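Local coordinates for protein mRNA export factor MEX67 (Candida albicans, PDB 1Q40) that probably helps carry mRNA out of the nucleus, through an NTF2-like domain of the kind that nuclear RNA export factors use for heterodimer assembly, at residues Gly71-Asn76 and Phe142-Gln147; Thr81-Ser84 and Ala88-Ala91. All coordinates share one frame; numbering follows the deposited sequence.

Interaction 1 of 2, residues Gly71-Asn76 and Phe142-Gln147; sequences GYYLNN and FDEVAQ
Tyr72 and Gln147 bring the two backbones nearest, yet their CA atoms are still 8.3 Å apart, so segment 71-76 meets the end of strand 134-146 and the residue after it through side chains alone. Tyr73 carries the polar part of the contact. Its ring reaches out from the loop while Glu144, whose extended chain beyond CG (chi2 173°) carries the carboxylate out to Tyr73, comes from the opposite direction; Tyr73 OH donates a hydrogen bond of 2.6 Å to Glu144 OE2. The carboxylate oxygen lies at the edge of the tyrosine ring, in its plane, and is approached on its anti side, 33° out of the carboxylate plane. Lys181 forms a salt bridge to the same oxygen, and Ser179 N binds Glu144 OE1, so both oxygens of this buried carboxylate have partners; the lysine probably helps to keep it ionised. Tyrosine suits the loop position because it combines a long apolar ring with a donor at its end. That hydroxyl sits at the edge of the Phe142 ring, 3.7 Å from CZ. Tyr72 OH packs 3.5 Å from Gln147 CB, while the glutamine amide turns away to Tyr167 O. Around them, Tyr73 leans on Met47 and Val49 of strand 44-49, Tyr72 on Pro108, and Phe142 on Thr110 of strand 109-111, which places the long loop against the curved sheet of the NTF2-like fold.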
loop_
_atom_site.group_PDB
_atom_site.type_symbol
_atom_site.label_atom_id
_atom_site.label_comp_id
_atom_site.label_asym_id
_atom_site.label_seq_id
_atom_site.Cartn_x
_atom_site.Cartn_y
_atom_site.Cartn_z
ATOM N N GLY B 71 -7.244 -14.116 12.989
ATOM C CA GLY B 71 -7.003 -14.229 14.425
ATOM C C GLY B 71 -5.594 -14.023 14.968
ATOM O O GLY B 71 -5.432 -13.431 16.025
ATOM N N TYR B 72 -4.567 -14.498 14.266
ATOM C CA TYR B 72 -3.180 -14.301 14.721
ATOM C C TYR B 72 -2.649 -12.871 14.525
ATOM O O TYR B 72 -1.673 -12.477 15.158
ATOM C CB TYR B 72 -2.238 -15.281 14.010
ATOM C CG TYR B 72 -2.230 -16.682 14.598
ATOM C CD1 TYR B 72 -2.427 -17.800 13.796
ATOM C CD2 TYR B 72 -2.030 -16.878 15.961
ATOM C CE1 TYR B 72 -2.432 -19.090 14.341
ATOM C CE2 TYR B 72 -2.036 -18.154 16.516
ATOM C CZ TYR B 72 -2.228 -19.253 15.701
ATOM O OH TYR B 72 -2.215 -20.502 16.267
ATOM N N TYR B 73 -3.306 -12.110 13.655
ATOM C CA TYR B 73 -2.850 -10.800 13.206
ATOM C C TYR B 73 -3.574 -9.603 13.827
ATOM O O TYR B 73 -3.019 -8.496 13.886
ATOM C CB TYR B 73 -3.063 -10.715 11.705
ATOM C CG TYR B 73 -2.284 -11.726 10.903
ATOM C CD1 TYR B 73 -1.008 -11.429 10.447
ATOM C CD2 TYR B 73 -2.817 -12.966 10.597
ATOM C CE1 TYR B 73 -0.270 -12.341 9.711
ATOM C CE2 TYR B 73 -2.082 -13.904 9.835
ATOM C CZ TYR B 73 -0.820 -13.573 9.387
ATOM O OH TYR B 73 -0.059 -14.455 8.648
ATOM N N LEU B 74 -4.805 -9.813 14.281
ATOM C CA LEU B 74 -5.688 -8.699 14.615
ATOM C C LEU B 74 -5.236 -7.876 15.806
ATOM O O LEU B 74 -5.372 -6.653 15.789
ATOM C CB LEU B 74 -7.117 -9.186 14.870
ATOM C CG LEU B 74 -7.888 -9.682 13.664
ATOM C CD1 LEU B 74 -9.191 -10.290 14.139
ATOM C CD2 LEU B 74 -8.155 -8.561 12.701
ATOM N N ASN B 75 -4.729 -8.517 16.851
ATOM C CA ASN B 75 -4.357 -7.753 18.051
ATOM C C ASN B 75 -3.183 -6.814 17.797
ATOM O O ASN B 75 -3.091 -5.746 18.399
ATOM C CB ASN B 75 -4.031 -8.662 19.231
ATOM C CG ASN B 75 -3.881 -7.883 20.523
ATOM O OD1 ASN B 75 -4.759 -7.097 20.893
ATOM N ND2 ASN B 75 -2.759 -8.072 21.202
ATOM N N ASN B 76 -2.296 -7.214 16.893
ATOM C CA ASN B 76 -1.130 -6.420 16.560
ATOM C C ASN B 76 -1.275 -5.533 15.320
ATOM O O ASN B 76 -0.329 -4.830 14.962
ATOM C CB ASN B 76 0.074 -7.342 16.405
ATOM C CG ASN B 76 0.509 -7.949 17.733
ATOM O OD1 ASN B 76 0.220 -7.401 18.800
ATOM N ND2 ASN B 76 1.185 -9.089 17.675
ATOM N N PHE B 142 1.682 -15.860 0.460
ATOM C CA PHE B 142 2.441 -16.889 1.173
ATOM C C PHE B 142 1.530 -17.971 1.744
ATOM O O PHE B 142 0.312 -17.790 1.845
ATOM C CB PHE B 142 3.337 -16.286 2.278
ATOM C CG PHE B 142 2.594 -15.475 3.328
ATOM C CD1 PHE B 142 1.853 -16.095 4.332
ATOM C CD2 PHE B 142 2.660 -14.098 3.323
ATOM C CE1 PHE B 142 1.168 -15.339 5.301
ATOM C CE2 PHE B 142 1.977 -13.338 4.290
ATOM C CZ PHE B 142 1.245 -13.963 5.273
ATOM N N ASP B 143 2.132 -19.112 2.074
ATOM C CA ASP B 143 1.484 -20.158 2.847
ATOM C C ASP B 143 1.887 -19.990 4.300
ATOM O O ASP B 143 3.008 -19.594 4.595
ATOM C CB ASP B 143 1.940 -21.534 2.376
ATOM C CG ASP B 143 1.460 -21.854 0.994
ATOM O OD1 ASP B 143 0.314 -22.337 0.878
ATOM O OD2 ASP B 143 2.145 -21.649 -0.035
ATOM N N GLU B 144 0.967 -20.277 5.208
ATOM C CA GLU B 144 1.299 -20.351 6.618
ATOM C C GLU B 144 1.553 -21.811 6.927
ATOM O O GLU B 144 0.695 -22.646 6.676
ATOM C CB GLU B 144 0.164 -19.801 7.469
ATOM C CG GLU B 144 -0.036 -18.308 7.285
ATOM C CD GLU B 144 -1.268 -17.782 8.004
ATOM O OE1 GLU B 144 -2.045 -18.601 8.533
ATOM O OE2 GLU B 144 -1.471 -16.545 8.025
ATOM N N VAL B 145 2.740 -22.115 7.448
ATOM C CA VAL B 145 3.154 -23.497 7.718
ATOM C C VAL B 145 3.106 -23.885 9.201
ATOM O O VAL B 145 3.134 -25.065 9.535
ATOM C CB VAL B 145 4.562 -23.785 7.155
ATOM C CG1 VAL B 145 4.572 -23.623 5.638
ATOM C CG2 VAL B 145 5.621 -22.885 7.786
ATOM N N ALA B 146 3.041 -22.896 10.086
ATOM C CA ALA B 146 2.950 -23.155 11.514
ATOM C C ALA B 146 2.498 -21.916 12.273
ATOM O O ALA B 146 2.632 -20.788 11.783
ATOM C CB ALA B 146 4.307 -23.664 12.075
ATOM N N GLN B 147 1.950 -22.150 13.467
ATOM C CA GLN B 147 1.547 -21.085 14.388
ATOM C C GLN B 147 2.773 -20.227 14.679
ATOM O O GLN B 147 3.898 -20.701 14.528
ATOM C CB GLN B 147 0.976 -21.688 15.694
ATOM C CG GLN B 147 2.008 -22.402 16.573
ATOM C CD GLN B 147 1.410 -23.190 17.757
ATOM O OE1 GLN B 147 0.323 -23.762 17.655
ATOM N NE2 GLN B 147 2.146 -23.235 18.868
#

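Interaction 2 of 2, residues Thr81-Ser84 and Ala88-Ala91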
loop_
_atom_site.group_PDB
_atom_site.type_symbol
_atom_site.label_atom_id
_atom_site.label_comp_id
_atom_site.label_asym_id
_atom_site.label_seq_id
_atom_site.Cartn_x
_atom_site.Cartn_y
_atom_site.Cartn_z
ATOM N N THR B 81 -6.906 3.344 10.485
ATOM C CA THR B 81 -8.319 3.759 10.357
ATOM C C THR B 81 -9.210 3.101 11.408
ATOM O O THR B 81 -10.355 3.504 11.575
ATOM C CB THR B 81 -8.923 3.413 8.978
ATOM O OG1 THR B 81 -9.008 1.983 8.829
ATOM C CG2 THR B 81 -8.046 3.905 7.831
ATOM N N ARG B 82 -8.696 2.074 12.077
ATOM C CA ARG B 82 -9.485 1.232 12.986
ATOM C C ARG B 82 -9.040 1.298 14.458
ATOM O O ARG B 82 -9.720 0.758 15.340
ATOM C CB ARG B 82 -9.418 -0.216 12.509
ATOM C CG ARG B 82 -10.025 -0.448 11.125
ATOM C CD ARG B 82 -11.537 -0.441 11.112
ATOM N NE ARG B 82 -12.104 -0.597 9.774
ATOM C CZ ARG B 82 -13.410 -0.666 9.535
ATOM N NH1 ARG B 82 -14.275 -0.634 10.532
ATOM N NH2 ARG B 82 -13.857 -0.777 8.295
ATOM N N VAL B 83 -7.899 1.948 14.688
ATOM C CA VAL B 83 -7.298 2.133 16.011
ATOM C C VAL B 83 -7.260 3.644 16.271
ATOM O O VAL B 83 -6.564 4.366 15.553
ATOM C CB VAL B 83 -5.835 1.595 16.029
ATOM C CG1 VAL B 83 -5.281 1.534 17.443
ATOM C CG2 VAL B 83 -5.750 0.223 15.395
ATOM N N SER B 84 -7.983 4.123 17.275
ATOM C CA SER B 84 -8.097 5.574 17.508
ATOM C C SER B 84 -7.328 6.106 18.727
ATOM O O SER B 84 -6.864 7.254 18.704
ATOM C CB SER B 84 -9.579 5.990 17.576
ATOM O OG SER B 84 -10.023 6.191 18.906
ATOM N N ALA B 88 -2.901 2.726 21.943
ATOM C CA ALA B 88 -2.938 1.559 21.068
ATOM C C ALA B 88 -2.148 1.808 19.779
ATOM O O ALA B 88 -1.474 0.911 19.281
ATOM C CB ALA B 88 -4.382 1.183 20.751
ATOM N N ARG B 89 -2.228 3.024 19.250
ATOM C CA ARG B 89 -1.500 3.383 18.025
ATOM C C ARG B 89 0.011 3.232 18.204
ATOM O O ARG B 89 0.693 2.698 17.331
ATOM C CB ARG B 89 -1.861 4.803 17.577
ATOM C CG ARG B 89 -3.289 4.901 17.046
ATOM C CD ARG B 89 -3.806 6.310 16.897
ATOM N NE ARG B 89 -3.330 6.960 15.672
ATOM C CZ ARG B 89 -4.013 7.055 14.529
ATOM N NH1 ARG B 89 -5.197 6.481 14.379
ATOM N NH2 ARG B 89 -3.475 7.699 13.501
HETATM N N MSE B 90 0.528 3.637 19.358
HETATM C CA MSE B 90 1.964 3.557 19.595
HETATM C C MSE B 90 2.400 2.170 20.080
HETATM O O MSE B 90 3.517 1.756 19.803
HETATM C CB MSE B 90 2.405 4.662 20.548
HETATM C CG MSE B 90 2.173 6.095 19.994
HETATM SE SE MSE B 90 2.543 6.398 18.081
HETATM C CE MSE B 90 4.474 6.361 18.163
ATOM N N ALA B 91 1.515 1.432 20.758
ATOM C CA ALA B 91 1.831 0.068 21.183
ATOM C C ALA B 91 1.995 -0.903 20.005
ATOM O O ALA B 91 2.689 -1.900 20.144
ATOM C CB ALA B 91 0.777 -0.458 22.156
#
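Arg89 reaches back from helix 86-91 over the loop that leads into it, and its side chain can be followed atom by atom along Val83. From CB the chain sets off with CG anti to its own carbonyl carbon, which brings CG within 3.6 Å of Val83 O and 3.9 Å of Val83 CG1. CD comes next and faces two backbone oxygens, 3.6 Å from Val83 O and 3.7 Å from Ser84 O. A bend at chi3 (80°) then folds the end of the chain over, leaving CZ 3.8 Å from Val83 O. At the tip, NH1 donates to Val83 O over 2.8 Å. The donor stands almost in line with the carbonyl bond (C=O...N 166°), but the hydrogen points less directly, with an N-H...O angle of 143°. A second, weak bond joins NH1 to Leu80 O, so one nitrogen ties together two carbonyls of a part of the chain without regular helix or strand. Arginine fits here because its CG methylene packs on valine and CD lies by backbone oxygens, while its several N-H groups serve different partners: NH2 is hydrogen-bonded to side chains of another protein chain. On the apolar side of the contact, Val83 CG1 presses on Ala88 CB at 3.4 Å, closer than usual for two carbons, and alanine's single methyl suits so near an approach. The contact thus folds the last part of the loop that follows strand 44-49 against the short helix 86-91, just ahead of strand 94-95, at an edge of the domain that meets the partner chain.

Overall arrangement
Both contacts involve the long connection between strand 44-49 and helix 86-91 within one NTF2-like domain. Along the chain, 71-76 comes first, then 81-84 and 88-91 follow closely, and 142-147 comes last, so the local interaction 2 falls wholly within the span that interaction 1 bridges. Their centres are 19 Å apart, and the nearest atoms, about 6 Å apart, do not touch. The centre of interaction 1 lies about 10 Å from the centre of the chain, that of interaction 2 about 18 Å. One contact lies at the curved sheet and the other beside a second protein chain, consistent with a domain that probably forms a heterodimer.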